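Local coordinates for thioredoxin-like protein (PDB 4FO5) that is of unknown function; it has a thioredoxin-like fold of the AhpC/TSA family but lacks the CxxC cysteine pair of active thioredoxins, at residues Ala67-Ser72 with Thr93-Gly98; Tyr34-Phe39 with Phe115-Ile120. All coordinates share one frame; numbering follows the deposited sequence. Where two conformers were deposited one is given.

Contact 1: Ala67-Ser72 with Thr93-Gly98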
ATOM      1  N   ALA A  67      -1.716  -2.246   9.289  1.00 35.02           N
ATOM      2  CA  ALA A  67      -2.443  -1.123   8.727  1.00 35.31           C
ATOM      3  C   ALA A  67      -2.334  -1.201   7.208  1.00 36.44           C
ATOM      4  O   ALA A  67      -1.274  -1.494   6.667  1.00 33.38           O
ATOM      5  CB  ALA A  67      -1.890   0.199   9.241  1.00 36.81           C
HETATM    6  N   MSE A  68      -3.426  -0.963   6.532  1.00 32.69           N
HETATM    7  CA  MSE A  68      -3.393  -0.942   5.090  1.00 32.40           C
HETATM    8  C   MSE A  68      -3.303   0.500   4.634  1.00 33.39           C
HETATM    9  O   MSE A  68      -4.089   1.333   5.064  1.00 33.02           O
HETATM   10  CB  MSE A  68      -4.632  -1.613   4.524  1.00 35.97           C
HETATM   11  CG  MSE A  68      -4.873  -1.257   3.085  1.00 44.36           C
HETATM   12 SE   MSE A  68      -5.153  -2.836   2.103  0.75 52.65          SE
HETATM   13  CE  MSE A  68      -3.793  -2.686   0.820  1.00 49.03           C
ATOM     14  N   CYS A  69      -2.403   0.762   3.719  1.00 29.56           N
ATOM     15  CA  CYS A  69      -2.222   2.055   3.099  1.00 30.31           C
ATOM     16  C   CYS A  69      -2.286   1.858   1.585  1.00 32.27           C
ATOM     17  O   CYS A  69      -1.290   1.490   0.976  1.00 31.47           O
ATOM     18  CB  CYS A  69      -0.904   2.673   3.535  1.00 31.55           C
ATOM     19  SG  CYS A  69      -0.653   4.334   2.883  1.00 38.00           S
ATOM     20  N   SER A  70      -3.475   2.037   0.998  1.00 28.50           N
ATOM     21  CA  SER A  70      -3.713   1.862  -0.443  0.50 28.28           C
ATOM     22  C   SER A  70      -3.692   3.202  -1.107  1.00 33.36           C
ATOM     23  O   SER A  70      -4.490   4.056  -0.750  1.00 36.14           O
ATOM     24  CB  SER A  70      -5.066   1.205  -0.701  0.50 32.11           C
ATOM     25  OG  SER A  70      -5.110  -0.162  -0.358  0.50 38.78           O
ATOM     26  N   ILE A  71      -2.793   3.420  -2.056  1.00 28.45           N
ATOM     27  CA  ILE A  71      -2.718   4.728  -2.704  1.00 27.82           C
ATOM     28  C   ILE A  71      -3.109   4.626  -4.168  1.00 32.12           C
ATOM     29  O   ILE A  71      -2.442   3.928  -4.919  1.00 31.66           O
ATOM     30  CB  ILE A  71      -1.305   5.336  -2.553  1.00 30.66           C
ATOM     31  CG1 ILE A  71      -0.859   5.354  -1.075  1.00 29.36           C
ATOM     32  CG2 ILE A  71      -1.271   6.743  -3.191  1.00 32.04           C
ATOM     33  CD1 ILE A  71       0.631   5.756  -0.816  1.00 35.21           C
ATOM     34  N   SER A  72      -4.197   5.321  -4.563  1.00 30.43           N
ATOM     35  CA  SER A  72      -4.656   5.380  -5.946  1.00 31.73           C
ATOM     36  C   SER A  72      -3.829   6.407  -6.691  1.00 39.15           C
ATOM     37  O   SER A  72      -3.610   7.526  -6.185  1.00 39.35           O
ATOM     38  CB  SER A  72      -6.138   5.741  -6.009  1.00 36.03           C
ATOM     39  OG  SER A  72      -6.505   6.253  -7.280  1.00 46.14           O
ATOM     40  N   THR A  93      -8.460   3.271   4.853  1.00 37.46           N
ATOM     41  CA  THR A  93      -7.261   2.681   4.228  1.00 34.60           C
ATOM     42  C   THR A  93      -7.022   3.090   2.750  1.00 34.79           C
ATOM     43  O   THR A  93      -6.047   2.634   2.121  1.00 30.59           O
ATOM     44  CB  THR A  93      -7.382   1.157   4.336  1.00 41.72           C
ATOM     45  OG1 THR A  93      -8.433   0.678   3.489  1.00 46.25           O
ATOM     46  CG2 THR A  93      -7.588   0.685   5.777  1.00 41.45           C
ATOM     47  N   GLN A  94      -7.886   3.962   2.201  1.00 30.73           N
ATOM     48  CA  GLN A  94      -7.788   4.352   0.800  1.00 29.81           C
ATOM     49  C   GLN A  94      -7.380   5.808   0.688  1.00 36.09           C
ATOM     50  O   GLN A  94      -8.035   6.693   1.236  1.00 34.83           O
ATOM     51  CB  GLN A  94      -9.110   4.073   0.077  1.00 31.98           C
ATOM     52  CG  GLN A  94      -9.582   2.599   0.180  1.00 23.49           C
ATOM     53  CD  GLN A  94      -8.631   1.626  -0.464  1.00 37.52           C
ATOM     54  OE1 GLN A  94      -8.235   1.791  -1.612  1.00 30.96           O
ATOM     55  NE2 GLN A  94      -8.277   0.559   0.248  1.00 33.38           N
ATOM     56  N   PHE A  95      -6.247   6.039   0.010  1.00 33.66           N
ATOM     57  CA  PHE A  95      -5.643   7.364  -0.152  1.00 34.21           C
ATOM     58  C   PHE A  95      -5.451   7.652  -1.610  1.00 39.18           C
ATOM     59  O   PHE A  95      -5.372   6.736  -2.427  1.00 37.24           O
ATOM     60  CB  PHE A  95      -4.304   7.450   0.600  1.00 34.17           C
ATOM     61  CG  PHE A  95      -4.439   7.118   2.062  1.00 34.49           C
ATOM     62  CD1 PHE A  95      -4.401   5.796   2.498  1.00 34.85           C
ATOM     63  CD2 PHE A  95      -4.591   8.129   3.013  1.00 37.41           C
ATOM     64  CE1 PHE A  95      -4.550   5.486   3.859  1.00 36.10           C
ATOM     65  CE2 PHE A  95      -4.712   7.820   4.370  1.00 40.07           C
ATOM     66  CZ  PHE A  95      -4.713   6.499   4.780  1.00 37.06           C
ATOM     67  N   HIS A  96      -5.398   8.922  -1.930  1.00 38.97           N
ATOM     68  CA  HIS A  96      -5.317   9.392  -3.293  1.00 40.88           C
ATOM     69  C   HIS A  96      -4.176  10.363  -3.508  1.00 48.44           C
ATOM     70  O   HIS A  96      -4.114  11.399  -2.855  1.00 47.92           O
ATOM     71  CB  HIS A  96      -6.646  10.069  -3.662  1.00 43.61           C
ATOM     72  CG  HIS A  96      -6.668  10.606  -5.054  1.00 49.78           C
ATOM     73  ND1 HIS A  96      -6.927  11.939  -5.305  1.00 55.02           N
ATOM     74  CD2 HIS A  96      -6.411   9.979  -6.226  1.00 51.62           C
ATOM     75  CE1 HIS A  96      -6.846  12.075  -6.615  1.00 56.26           C
ATOM     76  NE2 HIS A  96      -6.525  10.927  -7.208  1.00 54.90           N
ATOM     77  N   GLU A  97      -3.290  10.024  -4.450  1.00 48.81           N
ATOM     78  CA  GLU A  97      -2.214  10.899  -4.905  1.00 52.17           C
ATOM     79  C   GLU A  97      -2.725  11.505  -6.226  1.00 61.54           C
ATOM     80  O   GLU A  97      -2.817  10.804  -7.246  1.00 61.03           O
ATOM     81  CB  GLU A  97      -0.865  10.152  -5.041  1.00 52.16           C
ATOM     82  CG  GLU A  97       0.263  10.974  -5.654  1.00 62.67           C
ATOM     83  CD  GLU A  97       0.784  12.145  -4.844  1.00 83.60           C
ATOM     84  OE1 GLU A  97       0.050  13.151  -4.707  1.00 89.26           O
ATOM     85  OE2 GLU A  97       1.954  12.088  -4.403  1.00 77.41           O
ATOM     86  N   GLY A  98      -3.146  12.770  -6.141  1.00 60.85           N
ATOM     87  CA  GLY A  98      -3.735  13.526  -7.243  1.00 64.10           C
ATOM     88  C   GLY A  98      -2.849  13.814  -8.436  1.00 69.09           C
ATOM     89  O   GLY A  98      -3.369  14.089  -9.523  1.00 71.88           O
TER
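Phe95 N donates to Ser70 O at 2.8 Å, nearly straight along the carbonyl, and the same oxygen lies at the edge of the Phe95 ring, in its plane, 3.7 Å from CD1. Three more bonds complete the parallel pairing: Ser70 N to Thr93 O, Ser72 N to Phe95 O at 2.8 Å, and Glu97 N to Ser72 O, so Ser70 and Ser72 use both N and O while Ile71 turns its amide groups to the other edge of the strand. With its CG anti to the carbonyl carbon (chi1 -56°), the Phe95 ring is carried back over the sheet towards Cys69, whose SG approaches CD1 at 4.0 Å in an oblique sulfur-aromatic contact. On this side Ile71 CG2 also lies alongside Glu97 CB. Across the sheet, the bent Gln94 chain folds its amide against Ser70 CB, 3.3 Å from OE1, and NE2 donates to Thr93 OG1, which also bonds Asp90 O. Asn51 of helix 45-58 bonds Gln94 OE1 and, in one Ser70 conformer, Ser70 OG. Thr93 CB meets Met68 CG (selenomethionine) at 3.7 Å, the side chains at about a right angle. The contact closes a beta-alpha-beta crossover: helix 77-87 links the strands and touches Ser72, Gln94 and His96, while Met68 reaches helix 45-58 and strand 34-40 borders 66-72.

Contact 2: Tyr34-Phe39 with Phe115-Ile120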
ATOM      1  N   TYR A  34       2.603  -3.592  11.442  1.00 36.36           N
ATOM      2  CA  TYR A  34       3.121  -3.673  10.080  1.00 34.85           C
ATOM      3  C   TYR A  34       2.235  -2.831   9.160  1.00 34.82           C
ATOM      4  O   TYR A  34       1.104  -2.514   9.529  1.00 34.83           O
ATOM      5  CB  TYR A  34       3.201  -5.142   9.590  1.00 38.55           C
ATOM      6  CG  TYR A  34       4.341  -5.970  10.156  1.00 45.69           C
ATOM      7  CD1 TYR A  34       5.087  -5.524  11.250  1.00 50.67           C
ATOM      8  CD2 TYR A  34       4.663  -7.207   9.615  1.00 47.64           C
ATOM      9  CE1 TYR A  34       6.117  -6.296  11.790  1.00 54.80           C
ATOM     10  CE2 TYR A  34       5.672  -8.000  10.163  1.00 51.02           C
ATOM     11  CZ  TYR A  34       6.399  -7.540  11.248  1.00 64.04           C
ATOM     12  OH  TYR A  34       7.409  -8.318  11.767  1.00 72.75           O
ATOM     13  N   THR A  35       2.777  -2.384   8.017  1.00 28.07           N
ATOM     14  CA  THR A  35       2.005  -1.623   7.032  1.00 26.37           C
ATOM     15  C   THR A  35       2.035  -2.367   5.684  1.00 29.97           C
ATOM     16  O   THR A  35       3.103  -2.754   5.191  1.00 27.16           O
ATOM     17  CB  THR A  35       2.510  -0.165   6.860  1.00 29.49           C
ATOM     18  OG1 THR A  35       2.613   0.454   8.125  1.00 34.29           O
ATOM     19  CG2 THR A  35       1.571   0.694   6.010  1.00 28.45           C
ATOM     20  N   LEU A  36       0.861  -2.522   5.102  1.00 27.28           N
ATOM     21  CA  LEU A  36       0.699  -3.024   3.758  1.00 26.43           C
ATOM     22  C   LEU A  36       0.510  -1.781   2.879  1.00 29.67           C
ATOM     23  O   LEU A  36      -0.557  -1.144   2.907  1.00 27.27           O
ATOM     24  CB  LEU A  36      -0.465  -4.029   3.616  1.00 26.70           C
ATOM     25  CG  LEU A  36      -0.682  -4.532   2.166  1.00 32.41           C
ATOM     26  CD1 LEU A  36       0.518  -5.333   1.665  1.00 31.94           C
ATOM     27  CD2 LEU A  36      -1.926  -5.340   2.066  1.00 36.60           C
ATOM     28  N   LEU A  37       1.581  -1.417   2.157  1.00 25.56           N
ATOM     29  CA  LEU A  37       1.582  -0.299   1.223  1.00 26.23           C
ATOM     30  C   LEU A  37       1.208  -0.828  -0.142  1.00 30.94           C
ATOM     31  O   LEU A  37       1.919  -1.673  -0.655  1.00 31.89           O
ATOM     32  CB  LEU A  37       2.959   0.384   1.195  1.00 25.93           C
ATOM     33  CG  LEU A  37       3.127   1.500   0.187  1.00 29.89           C
ATOM     34  CD1 LEU A  37       2.227   2.689   0.544  1.00 30.74           C
ATOM     35  CD2 LEU A  37       4.554   1.963   0.172  1.00 29.97           C
ATOM     36  N   ASN A  38       0.087  -0.378  -0.713  1.00 27.03           N
ATOM     37  CA  ASN A  38      -0.338  -0.867  -2.004  1.00 28.17           C
ATOM     38  C   ASN A  38      -0.629   0.271  -2.994  1.00 32.71           C
ATOM     39  O   ASN A  38      -1.268   1.246  -2.640  1.00 35.22           O
ATOM     40  CB  ASN A  38      -1.556  -1.765  -1.846  1.00 28.52           C
ATOM     41  CG  ASN A  38      -1.961  -2.397  -3.130  1.00 39.00           C
ATOM     42  OD1 ASN A  38      -1.211  -3.161  -3.722  1.00 35.11           O
ATOM     43  ND2 ASN A  38      -3.171  -2.101  -3.583  1.00 31.91           N
ATOM     44  N   PHE A  39      -0.115   0.153  -4.219  1.00 26.90           N
ATOM     45  CA  PHE A  39      -0.337   1.120  -5.293  1.00 26.56           C
ATOM     46  C   PHE A  39      -1.240   0.508  -6.306  1.00 31.37           C
ATOM     47  O   PHE A  39      -1.045  -0.645  -6.699  1.00 30.90           O
ATOM     48  CB  PHE A  39       0.992   1.552  -5.942  1.00 29.32           C
ATOM     49  CG  PHE A  39       1.888   2.295  -4.981  1.00 29.72           C
ATOM     50  CD1 PHE A  39       1.706   3.651  -4.748  1.00 31.48           C
ATOM     51  CD2 PHE A  39       2.854   1.620  -4.242  1.00 30.50           C
ATOM     52  CE1 PHE A  39       2.534   4.342  -3.853  1.00 33.52           C
ATOM     53  CE2 PHE A  39       3.688   2.309  -3.361  1.00 33.00           C
ATOM     54  CZ  PHE A  39       3.516   3.662  -3.165  1.00 32.39           C
ATOM     55  N   PHE A 115       2.340  -1.453 -10.943  1.00 42.16           N
ATOM     56  CA  PHE A 115       1.744  -1.295  -9.626  1.00 39.61           C
ATOM     57  C   PHE A 115       2.153  -2.472  -8.764  1.00 44.31           C
ATOM     58  O   PHE A 115       2.156  -3.611  -9.221  1.00 47.64           O
ATOM     59  CB  PHE A 115       0.232  -1.154  -9.730  1.00 40.89           C
ATOM     60  CG  PHE A 115      -0.135   0.180 -10.322  1.00 43.95           C
ATOM     61  CD1 PHE A 115       0.277   1.363  -9.721  1.00 47.63           C
ATOM     62  CD2 PHE A 115      -0.867   0.256 -11.493  1.00 48.13           C
ATOM     63  CE1 PHE A 115      -0.062   2.600 -10.271  1.00 50.74           C
ATOM     64  CE2 PHE A 115      -1.213   1.492 -12.037  1.00 53.38           C
ATOM     65  CZ  PHE A 115      -0.805   2.655 -11.425  1.00 51.26           C
ATOM     66  N   LYS A 116       2.564  -2.172  -7.548  1.00 37.17           N
ATOM     67  CA  LYS A 116       3.166  -3.104  -6.625  1.00 36.26           C
ATOM     68  C   LYS A 116       2.649  -2.847  -5.209  1.00 36.36           C
ATOM     69  O   LYS A 116       2.041  -1.806  -4.953  1.00 34.34           O
ATOM     70  CB  LYS A 116       4.695  -2.819  -6.712  1.00 41.08           C
ATOM     71  CG  LYS A 116       5.657  -3.861  -6.157  1.00 66.40           C
ATOM     72  CD  LYS A 116       7.061  -3.664  -6.739  1.00 77.51           C
ATOM     73  CE  LYS A 116       8.111  -4.542  -6.098  1.00 83.27           C
ATOM     74  NZ  LYS A 116       9.493  -4.106  -6.448  1.00 85.89           N
ATOM     75  N   ASN A 117       2.878  -3.800  -4.301  1.00 31.13           N
ATOM     76  CA  ASN A 117       2.585  -3.668  -2.887  1.00 29.22           C
ATOM     77  C   ASN A 117       3.846  -4.043  -2.093  1.00 32.62           C
ATOM     78  O   ASN A 117       4.747  -4.718  -2.609  1.00 32.86           O
ATOM     79  CB  ASN A 117       1.351  -4.466  -2.439  1.00 31.15           C
ATOM     80  CG  ASN A 117       1.507  -5.962  -2.266  1.00 45.42           C
ATOM     81  OD1 ASN A 117       2.497  -6.487  -1.723  1.00 36.17           O
ATOM     82  ND2 ASN A 117       0.455  -6.675  -2.605  1.00 40.81           N
ATOM     83  N   PHE A 118       3.920  -3.563  -0.866  1.00 27.75           N
ATOM     84  CA  PHE A 118       5.056  -3.790   0.013  1.00 26.69           C
ATOM     85  C   PHE A 118       4.577  -3.999   1.427  1.00 30.43           C
ATOM     86  O   PHE A 118       3.744  -3.242   1.917  1.00 30.70           O
ATOM     87  CB  PHE A 118       6.022  -2.570  -0.015  1.00 27.59           C
ATOM     88  CG  PHE A 118       6.489  -2.142  -1.385  1.00 29.42           C
ATOM     89  CD1 PHE A 118       5.743  -1.243  -2.143  1.00 31.52           C
ATOM     90  CD2 PHE A 118       7.641  -2.676  -1.940  1.00 32.86           C
ATOM     91  CE1 PHE A 118       6.142  -0.888  -3.425  1.00 33.15           C
ATOM     92  CE2 PHE A 118       8.064  -2.285  -3.212  1.00 37.39           C
ATOM     93  CZ  PHE A 118       7.323  -1.375  -3.937  1.00 34.47           C
ATOM     94  N   LEU A 119       5.079  -5.039   2.073  1.00 27.44           N
ATOM     95  CA  LEU A 119       4.836  -5.271   3.484  1.00 27.19           C
ATOM     96  C   LEU A 119       6.023  -4.624   4.229  1.00 29.76           C
ATOM     97  O   LEU A 119       7.172  -5.018   4.032  1.00 29.38           O
ATOM     98  CB  LEU A 119       4.677  -6.766   3.797  1.00 27.73           C
ATOM     99  CG  LEU A 119       4.327  -7.117   5.253  1.00 31.78           C
ATOM    100  CD1 LEU A 119       2.991  -6.476   5.680  1.00 31.46           C
ATOM    101  CD2 LEU A 119       4.252  -8.614   5.425  1.00 35.67           C
ATOM    102  N   ILE A 120       5.735  -3.572   4.990  1.00 25.05           N
ATOM    103  CA  ILE A 120       6.704  -2.782   5.729  1.00 25.98           C
ATOM    104  C   ILE A 120       6.545  -3.068   7.229  1.00 32.26           C
ATOM    105  O   ILE A 120       5.430  -2.976   7.756  1.00 31.07           O
ATOM    106  CB  ILE A 120       6.511  -1.262   5.374  1.00 27.38           C
ATOM    107  CG1 ILE A 120       6.590  -1.025   3.819  1.00 27.00           C
ATOM    108  CG2 ILE A 120       7.504  -0.393   6.135  1.00 26.07           C
ATOM    109  CD1 ILE A 120       6.076   0.369   3.289  1.00 28.93           C
TER
HETATM  110  O   HOH W   1      -0.963  -5.408  -5.195  1.00 53.40           O
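Strands 34-39 and 117-120 run antiparallel, their axes 4.6 Å apart, with Thr35-Ile120 and Leu37-Phe118 as hydrogen-bonded pairs and a further bond from Phe39 N to Lys116 O at 3.0 Å. On one face Ile120 CD1 reaches diagonally to Leu37, 3.8 Å from its CB, and Leu37 CD2 lies alongside Phe118 CD1. The Phe39 ring receives Lys116 O at its edge, in plane, and its CE2 meets Phe118 CE1 at 4.0 Å; Tyr109 packs against both rings. This pairing sits in the middle of the mixed sheet of the thioredoxin fold, where the central parallel strands give way to the antiparallel C-terminal ones. On the other face Asn38 and Asn117 come close, with Asn38 OD1 only 3.1 Å from Asn117 CB and the amide planes 57° apart. Asn117 CG stands between its backbone N and carbonyl carbon (chi1 77°), which holds its amide near Leu36 CD1. A water joins the two amides, donating to Asn38 OD1 at 2.7 Å and accepting from Asn117 ND2, while Asn117 OD1 takes the backbone N-H of Val131. Beyond Phe39, Phe115 CB lies 3.3 Å from Phe39 O, and Phe115 CD1 touches Phe39 CB.

Overall arrangement
Both contacts are buried and belong to one sheet, in which strands 66-72 and 34-40 are neighbours; Cys69 N to Leu36 O and Ile71 N to Asn38 O probably bond across that seam, and Met68 CE packs on Leu36 and Asn38. Contact 2, joining strands distant in sequence, lies nearer the centre of the chain and buries more surface, largely through aliphatic and aromatic side chains, with a water-bridged amide pair on its other face. Contact 1 pairs successive parallel strands at an outermost strand of the sheet, and several of its side chains are partly exposed. Its side chains on the Ser70 face are more polar, and Asn51 there also reaches Asn38 of contact 2 by a weak bond.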